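Long-range contacts in glycosyl hydrolases family 31 family protein (Aspergillus niger, PDB 6DRU), which hydrolyses xyloglucan oligosaccharides, releasing alpha-xylose from the glucose at their non-reducing end: residues Y286-Q292 / S323-S327; G293-L297 / M379-Y384; D355-Y361 / Y406-Q411. All blocks are in the same frame, centred on the assembly; numbering follows the deposited sequence.

Contact 1: residues Y286-Q292 / S323-S327; sequences YQSWAHQ and SLWPS. With NAG (2-acetamido-2-deoxy-beta-D-glucopyranose), chain D; XYS (alpha-D-xylopyranose), chain N; BGC (beta-D-glucopyranose), chain F.
The rings of Y286 and W325 run side by side and point the same way, with Y286 CD2 3.3 Å from W325 CZ2. Their planes are 29° apart, but the Y286 ring and the six-membered ring of W325 have centroids 5.3 Å apart, so they barely overlap and do not form a full stack. W289 completes an aromatic cluster: its CH2 lies 3.9 Å from W325 CD1, and the two side chains cross at about a right angle. Farther along its rim, W289 CZ3 meets the carbonyl O of S323 at the ring edge, 3.5 Å away. This dense part is where strand 319-328 of the TIM barrel faces the loop that follows the parallel strand 281-284, at the sugar pocket of this family 31 hydrolase. Xylose C5 sits over one face of Y286, xylose O5 lies at the edge of W325, and Y286 OH accepts a hydrogen bond from glucose O6 (3.0 Å). W325 NE1 also makes a weak hydrogen bond to the active-site D395. A second tight, buried point is Q292, whose extended chain brings OE1 to S327 OG; the serine donates at 2.7 Å, bent to 133° at the carbonyl oxygen and tilted 15° from its plane. The looser side is confined to Q287, A290 and H291, partly exposed beside a glycan N-acetylglucosamine whose O6 donates weakly to W289 O.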
# COMPACT_ATOMS: atom_id res chain seq x y z
N TYR A 286 26.71 -22.95 19.16
CA TYR A 286 25.26 -23.15 19.12
C TYR A 286 24.93 -24.65 19.09
O TYR A 286 25.80 -25.51 19.26
CB TYR A 286 24.66 -22.40 17.93
CG TYR A 286 24.98 -22.94 16.55
CD1 TYR A 286 26.16 -23.64 16.29
CD2 TYR A 286 24.10 -22.74 15.49
CE1 TYR A 286 26.44 -24.12 15.02
CE2 TYR A 286 24.38 -23.21 14.23
CZ TYR A 286 25.54 -23.90 13.99
OH TYR A 286 25.81 -24.37 12.73
N GLN A 287 23.65 -24.96 18.89
CA GLN A 287 23.13 -26.33 18.84
C GLN A 287 23.40 -27.10 20.13
O GLN A 287 23.29 -28.33 20.15
CB GLN A 287 23.69 -27.09 17.63
CG GLN A 287 23.41 -26.44 16.29
CD GLN A 287 21.93 -26.43 15.94
OE1 GLN A 287 21.16 -25.60 16.44
NE2 GLN A 287 21.52 -27.36 15.09
N SER A 288 23.73 -26.40 21.21
CA SER A 288 23.98 -27.01 22.50
C SER A 288 22.74 -27.03 23.39
O SER A 288 22.84 -27.37 24.57
CB SER A 288 25.12 -26.28 23.22
OG SER A 288 24.92 -24.88 23.18
N TRP A 289 21.58 -26.69 22.84
CA TRP A 289 20.32 -26.65 23.57
C TRP A 289 19.42 -27.79 23.13
O TRP A 289 19.66 -28.46 22.12
CB TRP A 289 19.62 -25.31 23.35
CG TRP A 289 19.63 -24.87 21.92
CD1 TRP A 289 18.88 -25.38 20.90
CD2 TRP A 289 20.44 -23.84 21.34
NE1 TRP A 289 19.17 -24.73 19.72
CE2 TRP A 289 20.12 -23.78 19.97
CE3 TRP A 289 21.40 -22.96 21.85
CZ2 TRP A 289 20.73 -22.87 19.10
CZ3 TRP A 289 22.00 -22.06 20.99
CH2 TRP A 289 21.66 -22.02 19.63
N ALA A 290 18.36 -28.02 23.91
CA ALA A 290 17.39 -29.04 23.56
C ALA A 290 16.43 -28.55 22.48
O ALA A 290 16.13 -29.29 21.54
CB ALA A 290 16.62 -29.49 24.81
N HIS A 291 15.95 -27.32 22.61
CA HIS A 291 15.02 -26.75 21.64
C HIS A 291 15.37 -25.28 21.41
O HIS A 291 15.94 -24.62 22.28
CB HIS A 291 13.56 -26.87 22.10
CG HIS A 291 13.20 -28.23 22.63
ND1 HIS A 291 13.15 -28.51 23.97
CD2 HIS A 291 12.88 -29.37 21.98
CE1 HIS A 291 12.81 -29.78 24.14
NE2 HIS A 291 12.64 -30.32 22.95
N GLN A 292 15.01 -24.78 20.23
CA GLN A 292 15.19 -23.37 19.90
C GLN A 292 14.24 -22.54 20.76
O GLN A 292 13.02 -22.64 20.62
CB GLN A 292 14.92 -23.12 18.42
CG GLN A 292 15.97 -23.69 17.49
CD GLN A 292 15.66 -23.39 16.04
OE1 GLN A 292 15.93 -22.30 15.54
NE2 GLN A 292 15.08 -24.37 15.35
N SER A 323 26.60 -19.69 23.55
CA SER A 323 25.89 -19.16 22.40
C SER A 323 24.38 -19.24 22.59
O SER A 323 23.86 -20.17 23.22
CB SER A 323 26.29 -19.92 21.13
OG SER A 323 25.40 -19.64 20.06
N LEU A 324 23.68 -18.26 22.02
CA LEU A 324 22.22 -18.27 22.00
C LEU A 324 21.74 -17.63 20.71
O LEU A 324 22.33 -16.65 20.24
CB LEU A 324 21.63 -17.54 23.21
CG LEU A 324 21.91 -16.05 23.37
CD1 LEU A 324 20.67 -15.32 23.87
CD2 LEU A 324 23.07 -15.83 24.33
N TRP A 325 20.69 -18.19 20.14
CA TRP A 325 20.04 -17.65 18.95
C TRP A 325 18.71 -17.00 19.32
O TRP A 325 18.08 -17.40 20.31
CB TRP A 325 19.80 -18.73 17.90
CG TRP A 325 20.99 -19.04 17.05
CD1 TRP A 325 22.30 -18.89 17.39
CD2 TRP A 325 20.97 -19.55 15.71
NE1 TRP A 325 23.10 -19.28 16.34
CE2 TRP A 325 22.31 -19.69 15.30
CE3 TRP A 325 19.96 -19.91 14.82
CZ2 TRP A 325 22.66 -20.17 14.04
CZ3 TRP A 325 20.30 -20.38 13.57
CH2 TRP A 325 21.64 -20.51 13.19
N PRO A 326 18.26 -16.00 18.56
CA PRO A 326 16.98 -15.35 18.87
C PRO A 326 15.76 -16.13 18.41
O PRO A 326 14.64 -15.67 18.64
CB PRO A 326 17.10 -14.02 18.12
CG PRO A 326 17.94 -14.34 16.93
CD PRO A 326 18.93 -15.39 17.40
N SER A 327 15.95 -17.28 17.78
CA SER A 327 14.84 -18.04 17.23
C SER A 327 14.13 -18.84 18.32
O SER A 327 14.76 -19.34 19.27
CB SER A 327 15.33 -18.99 16.13
OG SER A 327 16.38 -19.81 16.60
C1 NAG D . 18.56 -29.91 15.50
C2 NAG D . 18.96 -31.26 14.94
C3 NAG D . 19.25 -32.30 15.96
C4 NAG D . 20.00 -31.75 17.15
C5 NAG D . 19.34 -30.48 17.65
C6 NAG D . 20.09 -29.94 18.84
C7 NAG D . 17.88 -31.44 12.72
C8 NAG D . 16.73 -31.93 11.87
N2 NAG D . 17.89 -31.71 14.12
O3 NAG D . 19.97 -33.35 15.36
O4 NAG D . 20.01 -32.70 18.18
O5 NAG D . 19.36 -29.55 16.60
O6 NAG D . 19.98 -28.53 18.87
O7 NAG D . 18.79 -30.82 12.22
C1 XYS N . 26.78 -18.79 12.72
C2 XYS N . 27.94 -18.04 13.32
C3 XYS N . 29.07 -19.01 13.59
C4 XYS N . 28.56 -20.16 14.43
C5 XYS N . 27.33 -20.75 13.77
O1 XYS N . 27.19 -19.41 11.53
O2 XYS N . 28.37 -17.04 12.43
O3 XYS N . 30.11 -18.35 14.28
O4 XYS N . 29.56 -21.15 14.52
O5 XYS N . 26.33 -19.76 13.64
C2 BGC F . 24.18 -21.65 6.36
C3 BGC F . 23.61 -20.39 6.92
C4 BGC F . 23.49 -20.50 8.45
C5 BGC F . 24.81 -20.94 9.04
C6 BGC F . 24.65 -21.17 10.53
C1 BGC F . 25.49 -21.90 7.05
O2 BGC F . 24.38 -21.53 4.94
O3 BGC F . 22.36 -20.18 6.37
O4 BGC F . 23.14 -19.25 8.99
O5 BGC F . 25.23 -22.14 8.43
O6 BGC F . 25.72 -21.96 11.01
O HOH W 1 24.06 -22.22 24.83

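Contact 2: residues G293-L297 / M379-Y384; sequences GDWAL and MLKKNY
Y384 enters the loop 293-297 ring first, passing between the W295 carbonyl and the side chain of L297. Its CG is anti to its own carbonyl carbon (chi1 -66°), which carries the ring from a CB that does not itself face the loop to a tip that meets it. Traced outward from CB, the ring first touches the other segment at its two CE atoms. CE2 brings the ring edge to W295 O, 3.6 Å away and near the ring plane, and also approaches A296 CA. On the other flank CE1 lies 3.5 Å from L297 CG, with both leucine methyls close by. CZ then reaches A296 CA, and at the tip OH is 3.3 Å from A296 C. The hydroxyl is equally near L297 N, but the angle is poor for a hydrogen bond; that N-H is instead taken by a water, which in turn donates to N383 O at 3.0 Å and so bridges loop and helix.

The contact places the loop that follows barrel strand 281-284 against the outer helix 370-385, in the TIM-barrel domain. At 381-384 the helix widens into a pi-type turn, although the bonds N383 N to M379 O and Y384 N to L380 O persist.

One turn back along the helix, W295 CB rests 3.9 Å from M379 CB and somewhat farther from L380 CD2. M379 CG lies at the edge of the indole, and the bent methionine chain then leads away from the loop. A296 CB packs on the side chain of N383. Beyond this interface, W295 NE1 donates to W325 O on strand 319-328, while the carboxylate of D294 is bound by H291, S332 and V333 N.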
# COMPACT_ATOMS: atom_id res chain seq x y z
N GLY A 293 14.80 -21.73 21.65
CA GLY A 293 14.01 -20.93 22.58
C GLY A 293 14.11 -21.39 24.01
O GLY A 293 13.63 -20.68 24.90
N ASP A 294 14.71 -22.56 24.27
CA ASP A 294 14.90 -23.01 25.64
C ASP A 294 15.90 -22.14 26.38
O ASP A 294 15.75 -21.88 27.58
CB ASP A 294 15.35 -24.47 25.65
CG ASP A 294 14.20 -25.44 25.40
OD1 ASP A 294 13.06 -24.97 25.19
OD2 ASP A 294 14.44 -26.66 25.40
N TRP A 295 16.94 -21.67 25.68
CA TRP A 295 17.96 -20.79 26.24
C TRP A 295 18.57 -21.41 27.49
O TRP A 295 18.58 -20.84 28.58
CB TRP A 295 17.38 -19.40 26.51
CG TRP A 295 17.01 -18.70 25.24
CD1 TRP A 295 17.73 -18.70 24.08
CD2 TRP A 295 15.82 -17.95 24.99
NE1 TRP A 295 17.07 -17.97 23.12
CE2 TRP A 295 15.89 -17.50 23.65
CE3 TRP A 295 14.71 -17.60 25.76
CZ2 TRP A 295 14.90 -16.72 23.08
CZ3 TRP A 295 13.72 -16.83 25.18
CH2 TRP A 295 13.82 -16.40 23.85
N ALA A 296 19.10 -22.62 27.30
CA ALA A 296 19.75 -23.40 28.33
C ALA A 296 20.46 -24.57 27.66
O ALA A 296 20.01 -25.07 26.62
CB ALA A 296 18.75 -23.92 29.37
N LEU A 297 21.58 -24.99 28.25
CA LEU A 297 22.31 -26.12 27.71
C LEU A 297 21.52 -27.40 27.90
O LEU A 297 20.90 -27.63 28.95
CB LEU A 297 23.68 -26.23 28.39
CG LEU A 297 24.62 -25.05 28.14
CD1 LEU A 297 25.84 -25.12 29.04
CD2 LEU A 297 25.02 -25.01 26.68
N MET A 379 16.19 -16.20 31.65
CA MET A 379 16.65 -17.52 31.24
C MET A 379 18.17 -17.61 31.29
O MET A 379 18.72 -18.59 31.80
CB MET A 379 16.14 -17.84 29.83
CG MET A 379 14.63 -17.99 29.74
SD MET A 379 14.00 -19.37 30.71
CE MET A 379 13.06 -18.50 31.95
N LEU A 380 18.86 -16.60 30.76
CA LEU A 380 20.32 -16.64 30.70
C LEU A 380 20.94 -16.58 32.09
O LEU A 380 21.93 -17.26 32.36
CB LEU A 380 20.84 -15.50 29.82
CG LEU A 380 20.38 -15.51 28.36
CD1 LEU A 380 21.19 -14.52 27.54
CD2 LEU A 380 20.47 -16.91 27.78
N LYS A 381 20.37 -15.77 32.99
CA LYS A 381 20.91 -15.69 34.34
C LYS A 381 20.66 -16.96 35.12
O LYS A 381 21.49 -17.37 35.94
CB LYS A 381 20.32 -14.48 35.08
CG LYS A 381 20.68 -14.44 36.55
CD LYS A 381 19.94 -13.32 37.27
CE LYS A 381 20.52 -13.08 38.67
NZ LYS A 381 21.91 -13.61 38.80
N LYS A 382 19.53 -17.63 34.86
CA LYS A 382 19.21 -18.85 35.58
C LYS A 382 20.09 -20.01 35.15
O LYS A 382 20.59 -20.77 35.99
CB LYS A 382 17.74 -19.20 35.36
CG LYS A 382 17.29 -20.50 35.99
CD LYS A 382 15.89 -20.88 35.52
CE LYS A 382 14.94 -19.69 35.58
NZ LYS A 382 13.62 -20.00 34.96
N ASN A 383 20.32 -20.16 33.84
CA ASN A 383 20.97 -21.34 33.30
C ASN A 383 22.44 -21.12 32.94
O ASN A 383 23.14 -22.10 32.68
CB ASN A 383 20.21 -21.83 32.06
CG ASN A 383 18.76 -22.12 32.36
OD1 ASN A 383 17.86 -21.59 31.71
ND2 ASN A 383 18.52 -22.97 33.35
N TYR A 384 22.91 -19.88 32.91
CA TYR A 384 24.29 -19.63 32.52
C TYR A 384 25.01 -18.76 33.55
O TYR A 384 25.98 -19.20 34.17
CB TYR A 384 24.36 -18.96 31.15
CG TYR A 384 23.88 -19.83 30.00
CD1 TYR A 384 24.73 -20.73 29.38
CD2 TYR A 384 22.57 -19.73 29.54
CE1 TYR A 384 24.30 -21.52 28.33
CE2 TYR A 384 22.13 -20.52 28.49
CZ TYR A 384 23.00 -21.41 27.89
OH TYR A 384 22.56 -22.19 26.85
O HOH W 2 22.24 -24.14 30.66

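Contact 3: residues D355-Y361 / Y406-Q411; sequences DSWNGSY and YENNGQ. With NAG (2-acetamido-2-deoxy-beta-D-glucopyranose), chain D; BGC (beta-D-glucopyranose), chain F; GAL (beta-D-galactopyranose), chain B.
D355 OD1 and the backbone N of N409 meet across the contact in a nearly straight hydrogen bond, 3.1 Å long with an N-H...O angle of 167°. The amide comes to the syn side of the oxygen, 24° out of the carboxylate plane. S356 N reaches the same oxygen from the anti side but the same face, so two N-H groups grip one atom. Next along the strand, S356 OG donates to N409 O at 2.8 Å, in the carbonyl plane and on a lone pair. N409 is thus held at both its N-H and its C=O and, with CG anti to the backbone N, its side chain reaches the sugar: ND2 donates to glucose O4 at 3.1 Å. W357 lies alongside that side chain, its CE3 3.7 Å from G410 CA and its CH2 touching glucose C6. Here hairpin 355-364 and the loop after TIM-barrel strand 391-394 meet on the glucose side of the xylose pocket.

The next shell sets these groups. The type I' turn W357-S360 closes the hairpin, while N408-Q411 forms a type II turn. D355 OD2 accepts from L402 N, and W357 NE1 donates to Q287. The turn residue N358 carries an N-linked N-acetylglucosamine. Y361 meets N408 OD1 at its ring edge, with the amide plane at 88° to the ring; R363 of the second subunit is hydrogen-bonded to both N408 OD1 and Y361 OH, while Y335 of that subunit binds Q411 NE2.

E407 OE1 lies 3.1 Å from D355 OD1, two acidic oxygens in a buried setting. The amides converging on D355 OD1, together with N408 N bonded to E407 OE1, would probably offset their repulsion, though the pair could also raise the proton affinity of one acid.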
# COMPACT_ATOMS: atom_id res chain seq x y z
N ASP A 355 11.32 -17.30 9.93
CA ASP A 355 12.35 -18.02 9.18
C ASP A 355 12.30 -19.50 9.54
O ASP A 355 11.30 -19.98 10.09
CB ASP A 355 13.74 -17.44 9.48
CG ASP A 355 14.70 -17.61 8.31
OD1 ASP A 355 14.54 -18.57 7.53
OD2 ASP A 355 15.63 -16.78 8.18
N SER A 356 13.37 -20.24 9.24
CA SER A 356 13.46 -21.65 9.58
C SER A 356 14.89 -21.98 9.98
O SER A 356 15.84 -21.29 9.59
CB SER A 356 13.02 -22.55 8.43
OG SER A 356 13.88 -22.42 7.31
N TRP A 357 15.03 -23.05 10.75
CA TRP A 357 16.32 -23.57 11.17
C TRP A 357 16.08 -24.89 11.90
O TRP A 357 15.05 -25.06 12.56
CB TRP A 357 17.07 -22.60 12.09
CG TRP A 357 18.40 -23.13 12.52
CD1 TRP A 357 18.74 -23.58 13.76
CD2 TRP A 357 19.57 -23.28 11.71
NE1 TRP A 357 20.05 -24.00 13.77
CE2 TRP A 357 20.58 -23.83 12.52
CE3 TRP A 357 19.86 -23.01 10.37
CZ2 TRP A 357 21.86 -24.10 12.04
CZ3 TRP A 357 21.13 -23.28 9.89
CH2 TRP A 357 22.11 -23.82 10.73
N ASN A 358 17.03 -25.82 11.75
CA ASN A 358 16.98 -27.10 12.44
C ASN A 358 15.73 -27.89 12.05
O ASN A 358 15.15 -28.62 12.85
CB ASN A 358 17.06 -26.91 13.96
CG ASN A 358 17.29 -28.20 14.71
OD1 ASN A 358 16.43 -28.66 15.46
ND2 ASN A 358 18.47 -28.80 14.53
N GLY A 359 15.30 -27.74 10.79
CA GLY A 359 14.14 -28.45 10.29
C GLY A 359 12.81 -27.95 10.79
O GLY A 359 11.79 -28.61 10.56
N SER A 360 12.77 -26.80 11.47
CA SER A 360 11.55 -26.24 12.01
C SER A 360 11.45 -24.77 11.63
O SER A 360 12.46 -24.07 11.59
CB SER A 360 11.49 -26.39 13.53
OG SER A 360 11.71 -27.74 13.92
N TYR A 361 10.23 -24.31 11.37
CA TYR A 361 10.00 -22.89 11.15
C TYR A 361 9.83 -22.19 12.49
O TYR A 361 9.18 -22.71 13.40
CB TYR A 361 8.77 -22.69 10.26
CG TYR A 361 9.00 -23.15 8.84
CD1 TYR A 361 8.71 -24.45 8.45
CD2 TYR A 361 9.52 -22.28 7.88
CE1 TYR A 361 8.92 -24.87 7.15
CE2 TYR A 361 9.74 -22.70 6.58
CZ TYR A 361 9.44 -23.99 6.22
OH TYR A 361 9.66 -24.41 4.93
N TYR A 406 18.82 -14.49 2.82
CA TYR A 406 17.85 -15.35 2.16
C TYR A 406 16.95 -15.98 3.21
O TYR A 406 17.34 -16.14 4.37
CB TYR A 406 18.54 -16.45 1.34
CG TYR A 406 19.69 -17.12 2.05
CD1 TYR A 406 19.47 -18.18 2.92
CD2 TYR A 406 21.00 -16.69 1.86
CE1 TYR A 406 20.52 -18.80 3.57
CE2 TYR A 406 22.05 -17.30 2.51
CZ TYR A 406 21.81 -18.35 3.36
OH TYR A 406 22.86 -18.96 4.01
N GLU A 407 15.73 -16.31 2.80
CA GLU A 407 14.79 -16.97 3.69
C GLU A 407 14.97 -18.48 3.64
O GLU A 407 15.71 -19.02 2.81
CB GLU A 407 13.35 -16.58 3.33
CG GLU A 407 12.83 -15.36 4.07
CD GLU A 407 12.58 -15.63 5.54
OE1 GLU A 407 12.60 -16.81 5.96
OE2 GLU A 407 12.35 -14.65 6.29
N ASN A 408 14.28 -19.17 4.55
CA ASN A 408 14.29 -20.63 4.62
C ASN A 408 15.69 -21.15 4.96
O ASN A 408 16.22 -22.06 4.31
CB ASN A 408 13.75 -21.26 3.33
CG ASN A 408 12.36 -20.78 2.99
OD1 ASN A 408 11.39 -21.10 3.67
ND2 ASN A 408 12.25 -19.99 1.92
N ASN A 409 16.29 -20.54 5.98
CA ASN A 409 17.62 -20.94 6.41
C ASN A 409 17.63 -22.40 6.84
O ASN A 409 16.62 -22.94 7.30
CB ASN A 409 18.09 -20.04 7.56
CG ASN A 409 19.58 -20.16 7.82
OD1 ASN A 409 20.31 -20.79 7.06
ND2 ASN A 409 20.03 -19.54 8.91
N GLY A 410 18.79 -23.04 6.70
CA GLY A 410 18.94 -24.43 7.05
C GLY A 410 18.47 -25.41 6.00
O GLY A 410 18.76 -26.61 6.13
N GLN A 411 17.77 -24.96 4.97
CA GLN A 411 17.28 -25.84 3.92
C GLN A 411 18.32 -25.89 2.80
O GLN A 411 19.42 -25.36 2.92
CB GLN A 411 15.90 -25.38 3.45
CG GLN A 411 14.84 -25.44 4.55
CD GLN A 411 13.45 -25.08 4.05
OE1 GLN A 411 12.82 -24.15 4.56
NE2 GLN A 411 12.96 -25.82 3.07
C1 NAG D . 18.56 -29.91 15.50
C2 NAG D . 18.96 -31.26 14.94
C3 NAG D . 19.25 -32.30 15.96
C4 NAG D . 20.00 -31.75 17.15
C5 NAG D . 19.34 -30.48 17.65
C6 NAG D . 20.09 -29.94 18.84
C7 NAG D . 17.88 -31.44 12.72
C8 NAG D . 16.73 -31.93 11.87
N2 NAG D . 17.89 -31.71 14.12
O3 NAG D . 19.97 -33.35 15.36
O4 NAG D . 20.01 -32.70 18.18
O5 NAG D . 19.36 -29.55 16.60
O6 NAG D . 19.98 -28.53 18.87
O7 NAG D . 18.79 -30.82 12.22
C2 BGC F . 24.18 -21.65 6.36
C3 BGC F . 23.61 -20.39 6.92
C4 BGC F . 23.49 -20.50 8.45
C5 BGC F . 24.81 -20.94 9.04
C6 BGC F . 24.65 -21.17 10.53
C1 BGC F . 25.49 -21.90 7.05
O2 BGC F . 24.38 -21.53 4.94
O3 BGC F . 22.36 -20.18 6.37
O4 BGC F . 23.14 -19.25 8.99
O5 BGC F . 25.23 -22.14 8.43
O6 BGC F . 25.72 -21.96 11.01
C1 GAL B . 24.80 -27.68 2.35
C2 GAL B . 24.39 -29.14 2.36
C3 GAL B . 23.04 -29.46 2.48
C4 GAL B . 22.37 -28.55 3.49
C5 GAL B . 22.81 -27.10 3.33
C6 GAL B . 22.17 -26.27 4.42
O2 GAL B . 24.99 -29.82 1.29
O3 GAL B . 22.91 -30.85 2.68
O4 GAL B . 22.67 -28.98 4.80
O5 GAL B . 24.21 -27.02 3.44
O6 GAL B . 22.65 -24.95 4.36

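The three contacts belong to one TIM-barrel domain. Contacts 1 and 2 have centres 9 Å apart; besides the tie from W295 to W325, W289 CB packs on A296 O at 3.3 Å and L324 CD1 on L380 CD1 at 3.8 Å. Contacts 1 and 3, centres 14 Å apart, both reach the sheet in which strands 319-328 and 360-364 are neighbours; Q292 NE2 lies 2.9 Å from W357 O, a probable hydrogen bond. Both also touch the same glucose. Contacts 2 and 3 stay about 9 Å apart at their nearest atoms. The side chain of D395 is about 3 Å from that of W325, 8 Å from W357 and 10 Å from W295, consistent with contact 2 forming a second layer behind W325.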